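Local coordinates for amidohydrolase (PDB 4F0L), which probably acts as a metal-dependent deaminase of the amidohydrolase family and binds an iron ion, at residues Asp23-Asn28 with Val56-Met61; Gln18-Asp23 with Leu368-Val373. All coordinates share one frame; numbering follows the deposited sequence.

Overall arrangement
From the N terminus, the chain runs through strand 12-16 and then forms a small hairpin, strands 19-21 and 24-26, which supplies one segment of each interaction; D23 at its turn belongs to both. Interaction 1 closes a loop of 27 residues, without helix, when the chain returns as 56-61, the start of strand 56-66, which also carries the iron ligand H65. Interaction 2 closes a far longer loop of 344 residues, within which the first lies apart from the shared D23, when helix 364-379 meets the same hairpin. The contact centres are about 6 Å apart. Together they tie the N-terminal hairpin to a strand and a helix of the amidohydrolase part, away from the iron.

Interaction 1 of 2, residues Asp23-Asn28 with Val56-Met61; sequences DGWAEN and VVVAGM
W25 carries its indole beside its own backbone N, with CG anti to the carbonyl carbon (chi1 -72°), while V56 CG1 is held anti to its N and V58 CG1 anti to its carbonyl carbon (chi1 -62°). W25 sits in the second strand of a β-hairpin, and the valines open strand 56-66 of the TIM-barrel-like amidohydrolase part, which lies between strands 122-129 and 395-399. Strands 24-26 and 56-59 run roughly antiparallel, 147° between their directions, but they are not bonded neighbours: their axes come no closer than 9.5 Å, about two strand spacings. The intervening place is taken by the first hairpin strand, where A19 is linked to A26 through A19 O and A26 N, and Q18 and L20 make backbone bonds to V57. The benzo end of the indole reaches past this strand to the valines, which it meets obliquely. L20, Q18 and R366 also touch the ring, and V58 in turn packs on F369. At the other end of the indole, NE1 is satisfied by a hydrogen bond to D409 OD1. Two ring carbons do the touching: W25 CZ3 and W25 CH2 each lie 4.0 Å from V56 CG1, and CH2 is likewise 4.0 Å from V58 CG1.

Interaction 2 of 2, residues Gln18-Asp23 with Leu368-Val373; sequences QALLPD and LFDGAV
The ring of F369 receives L20 obliquely, L20 CD2 lying 4.0 Å from F369 CD2, while V373 CG2 covers one face, 3.7 Å above the ring plane and offset toward its rim. The second flat group, the carboxylate of D370, brings OD1 to 3.3 Å from L20 CD2, so this one methyl meets both ring and acid, which lie on the same side of it. Two torsions explain this: L20 CG stands anti to its backbone N (chi1 176°), which sends the isobutyl group out to the helix, and D370 CG lies beside its own N. Water extends the contact toward the hairpin turn. Water 1 can bond to L21 O at 2.9 Å and weakly to D370 OD1, and water 2 can bond to P22 O and D370 OD2, both at 3.2 Å, although more acceptors surround each water than it has protons. D370 OD2 is also held by a salt bridge to R366 NE. The contact thus sets strand 19-21 of the N-terminal, HutF-like region against helix 364-379 of the amidohydrolase part, which also packs on strand 56-66 through F369 and V373 and on helix 336-351 through L368 and A372.

Interaction 1 of 2, residues Asp23-Asn28 with Val56-Met61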
loop_
_atom_site.group_PDB
_atom_site.type_symbol
_atom_site.label_atom_id
_atom_site.label_comp_id
_atom_site.label_asym_id
_atom_site.label_seq_id
_atom_site.Cartn_x
_atom_site.Cartn_y
_atom_site.Cartn_z
ATOM N N ASP B 23 21.900 -5.907 -17.690
ATOM C CA ASP B 23 21.567 -6.936 -18.655
ATOM C C ASP B 23 20.935 -8.178 -17.984
ATOM O O ASP B 23 20.884 -9.228 -18.590
ATOM C CB ASP B 23 22.789 -7.289 -19.533
ATOM C CG ASP B 23 23.977 -7.788 -18.719
ATOM O OD1 ASP B 23 24.027 -7.621 -17.471
ATOM O OD2 ASP B 23 24.877 -8.379 -19.322
ATOM N N GLY B 24 20.446 -8.053 -16.746
ATOM C CA GLY B 24 19.756 -9.159 -16.084
ATOM C C GLY B 24 20.352 -9.621 -14.752
ATOM O O GLY B 24 21.411 -9.130 -14.300
ATOM N N TRP B 25 19.659 -10.558 -14.111
ATOM C CA TRP B 25 20.191 -11.197 -12.914
ATOM C C TRP B 25 21.452 -11.930 -13.194
ATOM O O TRP B 25 21.562 -12.607 -14.186
ATOM C CB TRP B 25 19.202 -12.181 -12.296
ATOM C CG TRP B 25 18.052 -11.468 -11.642
ATOM C CD1 TRP B 25 16.774 -11.273 -12.160
ATOM C CD2 TRP B 25 18.049 -10.807 -10.358
ATOM N NE1 TRP B 25 15.995 -10.576 -11.296
ATOM C CE2 TRP B 25 16.709 -10.252 -10.197
ATOM C CE3 TRP B 25 18.979 -10.638 -9.335
ATOM C CZ2 TRP B 25 16.354 -9.569 -9.065
ATOM C CZ3 TRP B 25 18.608 -9.946 -8.187
ATOM C CH2 TRP B 25 17.338 -9.409 -8.059
ATOM N N ALA B 26 22.431 -11.780 -12.312
ATOM C CA ALA B 26 23.624 -12.638 -12.340
ATOM C C ALA B 26 23.846 -13.183 -10.951
ATOM O O ALA B 26 23.403 -12.599 -9.954
ATOM C CB ALA B 26 24.843 -11.853 -12.797
ATOM N N GLU B 27 24.561 -14.299 -10.890
ATOM C CA GLU B 27 24.861 -14.947 -9.630
ATOM C C GLU B 27 26.330 -14.829 -9.263
ATOM O O GLU B 27 27.213 -14.771 -10.141
ATOM C CB GLU B 27 24.477 -16.430 -9.713
ATOM C CG GLU B 27 22.984 -16.651 -9.890
ATOM C CD GLU B 27 22.662 -18.128 -9.903
ATOM O OE1 GLU B 27 22.549 -18.706 -11.007
ATOM O OE2 GLU B 27 22.605 -18.724 -8.818
ATOM N N ASN B 28 26.577 -14.813 -7.958
ATOM C CA ASN B 28 27.907 -14.797 -7.411
ATOM C C ASN B 28 28.699 -13.601 -7.961
ATOM O O ASN B 28 29.740 -13.759 -8.598
ATOM C CB ASN B 28 28.615 -16.149 -7.670
ATOM C CG ASN B 28 28.092 -17.242 -6.752
ATOM O OD1 ASN B 28 27.835 -16.993 -5.591
ATOM N ND2 ASN B 28 27.896 -18.443 -7.277
ATOM N N VAL B 56 21.113 -10.671 -1.850
ATOM C CA VAL B 56 20.468 -10.117 -3.023
ATOM C C VAL B 56 20.714 -8.616 -3.075
ATOM O O VAL B 56 20.371 -7.914 -2.144
ATOM C CB VAL B 56 18.965 -10.368 -3.035
ATOM C CG1 VAL B 56 18.316 -9.657 -4.226
ATOM C CG2 VAL B 56 18.669 -11.871 -3.069
ATOM N N VAL B 57 21.336 -8.147 -4.159
ATOM C CA VAL B 57 21.747 -6.734 -4.325
ATOM C C VAL B 57 21.104 -6.170 -5.594
ATOM O O VAL B 57 21.068 -6.833 -6.640
ATOM C CB VAL B 57 23.275 -6.569 -4.382
ATOM C CG1 VAL B 57 23.656 -5.140 -4.788
ATOM C CG2 VAL B 57 23.879 -6.927 -3.021
ATOM N N VAL B 58 20.511 -4.998 -5.442
ATOM C CA VAL B 58 19.853 -4.267 -6.508
ATOM C C VAL B 58 20.329 -2.831 -6.497
ATOM O O VAL B 58 20.905 -2.362 -5.516
ATOM C CB VAL B 58 18.302 -4.294 -6.388
ATOM C CG1 VAL B 58 17.776 -5.741 -6.477
ATOM C CG2 VAL B 58 17.805 -3.630 -5.119
ATOM N N ALA B 59 20.078 -2.126 -7.594
ATOM C CA ALA B 59 20.462 -0.725 -7.720
ATOM C C ALA B 59 19.693 0.134 -6.722
ATOM O O ALA B 59 18.581 -0.202 -6.353
ATOM C CB ALA B 59 20.163 -0.235 -9.136
ATOM N N GLY B 60 20.316 1.240 -6.313
ATOM C CA GLY B 60 19.661 2.272 -5.573
ATOM C C GLY B 60 18.632 2.984 -6.425
ATOM O O GLY B 60 18.828 3.193 -7.612
ATOM N N MET B 61 17.496 3.317 -5.808
ATOM C CA MET B 61 16.398 3.957 -6.511
ATOM C C MET B 61 16.458 5.457 -6.290
ATOM O O MET B 61 16.567 5.935 -5.147
ATOM C CB MET B 61 15.076 3.420 -5.971
ATOM C CG MET B 61 13.824 3.957 -6.652
ATOM S SD MET B 61 13.631 3.403 -8.347
ATOM C CE MET B 61 13.272 1.688 -7.954
#

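Interaction 2 of 2, residues Gln18-Asp23 with Leu368-Val373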
loop_
_atom_site.group_PDB
_atom_site.type_symbol
_atom_site.label_atom_id
_atom_site.label_comp_id
_atom_site.label_asym_id
_atom_site.label_seq_id
_atom_site.Cartn_x
_atom_site.Cartn_y
_atom_site.Cartn_z
ATOM N N GLN B 18 23.035 -13.033 -5.576
ATOM C CA GLN B 18 22.367 -12.577 -6.803
ATOM C C GLN B 18 22.413 -11.065 -6.846
ATOM O O GLN B 18 22.252 -10.412 -5.829
ATOM C CB GLN B 18 20.894 -13.003 -6.839
ATOM C CG GLN B 18 20.611 -14.491 -6.715
ATOM C CD GLN B 18 19.131 -14.792 -6.695
ATOM O OE1 GLN B 18 18.472 -14.780 -7.733
ATOM N NE2 GLN B 18 18.595 -15.069 -5.504
ATOM N N ALA B 19 22.586 -10.519 -8.033
ATOM C CA ALA B 19 22.568 -9.085 -8.220
ATOM C C ALA B 19 21.913 -8.786 -9.539
ATOM O O ALA B 19 22.109 -9.501 -10.518
ATOM C CB ALA B 19 23.962 -8.512 -8.171
ATOM N N LEU B 20 21.089 -7.743 -9.558
ATOM C CA LEU B 20 20.335 -7.401 -10.748
ATOM C C LEU B 20 21.102 -6.367 -11.544
ATOM O O LEU B 20 21.053 -5.166 -11.252
ATOM C CB LEU B 20 18.912 -6.920 -10.378
ATOM C CG LEU B 20 18.048 -6.426 -11.562
ATOM C CD1 LEU B 20 18.002 -7.411 -12.745
ATOM C CD2 LEU B 20 16.645 -6.080 -11.114
ATOM N N LEU B 21 21.801 -6.825 -12.575
ATOM C CA LEU B 21 22.606 -5.955 -13.396
ATOM C C LEU B 21 21.775 -5.448 -14.573
ATOM O O LEU B 21 20.672 -5.961 -14.822
ATOM C CB LEU B 21 23.841 -6.712 -13.879
ATOM C CG LEU B 21 24.734 -7.317 -12.808
ATOM C CD1 LEU B 21 25.936 -8.041 -13.438
ATOM C CD2 LEU B 21 25.212 -6.202 -11.874
ATOM N N PRO B 22 22.289 -4.444 -15.323
ATOM C CA PRO B 22 21.444 -3.880 -16.402
ATOM C C PRO B 22 21.068 -4.883 -17.475
ATOM O O PRO B 22 20.017 -4.737 -18.099
ATOM C CB PRO B 22 22.316 -2.762 -16.988
ATOM C CG PRO B 22 23.193 -2.350 -15.857
ATOM C CD PRO B 22 23.482 -3.618 -15.084
ATOM N N ASP B 23 21.900 -5.907 -17.690
ATOM C CA ASP B 23 21.567 -6.936 -18.655
ATOM C C ASP B 23 20.935 -8.178 -17.984
ATOM O O ASP B 23 20.884 -9.228 -18.590
ATOM C CB ASP B 23 22.789 -7.289 -19.533
ATOM C CG ASP B 23 23.977 -7.788 -18.719
ATOM O OD1 ASP B 23 24.027 -7.621 -17.471
ATOM O OD2 ASP B 23 24.877 -8.379 -19.322
ATOM N N LEU B 368 8.892 -2.939 -13.488
ATOM C CA LEU B 368 8.680 -1.683 -12.809
ATOM C C LEU B 368 9.946 -1.225 -12.098
ATOM O O LEU B 368 10.293 -0.043 -12.148
ATOM C CB LEU B 368 7.536 -1.817 -11.815
ATOM C CG LEU B 368 6.165 -1.812 -12.494
ATOM C CD1 LEU B 368 5.116 -1.905 -11.416
ATOM C CD2 LEU B 368 5.938 -0.577 -13.374
ATOM N N PHE B 369 10.623 -2.153 -11.451
ATOM C CA PHE B 369 11.815 -1.822 -10.714
ATOM C C PHE B 369 12.908 -1.368 -11.664
ATOM O O PHE B 369 13.493 -0.311 -11.439
ATOM C CB PHE B 369 12.337 -2.977 -9.875
ATOM C CG PHE B 369 13.528 -2.602 -9.058
ATOM C CD1 PHE B 369 13.377 -1.948 -7.854
ATOM C CD2 PHE B 369 14.824 -2.843 -9.532
ATOM C CE1 PHE B 369 14.492 -1.580 -7.091
ATOM C CE2 PHE B 369 15.924 -2.459 -8.789
ATOM C CZ PHE B 369 15.756 -1.836 -7.564
ATOM N N ASP B 370 13.160 -2.116 -12.737
ATOM C CA ASP B 370 14.187 -1.726 -13.689
ATOM C C ASP B 370 13.845 -0.368 -14.278
ATOM O O ASP B 370 14.703 0.490 -14.441
ATOM C CB ASP B 370 14.295 -2.715 -14.862
ATOM C CG ASP B 370 15.092 -3.952 -14.544
ATOM O OD1 ASP B 370 15.872 -4.007 -13.550
ATOM O OD2 ASP B 370 14.985 -4.876 -15.358
ATOM N N GLY B 371 12.601 -0.211 -14.686
ATOM C CA GLY B 371 12.166 1.027 -15.354
ATOM C C GLY B 371 12.357 2.246 -14.467
ATOM O O GLY B 371 12.875 3.282 -14.906
ATOM N N ALA B 372 11.973 2.113 -13.196
ATOM C CA ALA B 372 11.992 3.248 -12.295
ATOM C C ALA B 372 13.404 3.650 -11.920
ATOM O O ALA B 372 13.688 4.863 -11.755
ATOM C CB ALA B 372 11.142 2.977 -11.053
ATOM N N VAL B 373 14.301 2.669 -11.777
ATOM C CA VAL B 373 15.733 2.984 -11.587
ATOM C C VAL B 373 16.312 3.734 -12.797
ATOM O O VAL B 373 17.034 4.721 -12.618
ATOM C CB VAL B 373 16.583 1.714 -11.345
ATOM C CG1 VAL B 373 18.080 2.038 -11.429
ATOM C CG2 VAL B 373 16.217 1.084 -9.967
HETATM O O HOH W 1 18.099 -4.702 -15.288
HETATM O O HOH W 2 17.104 -5.850 -17.620
#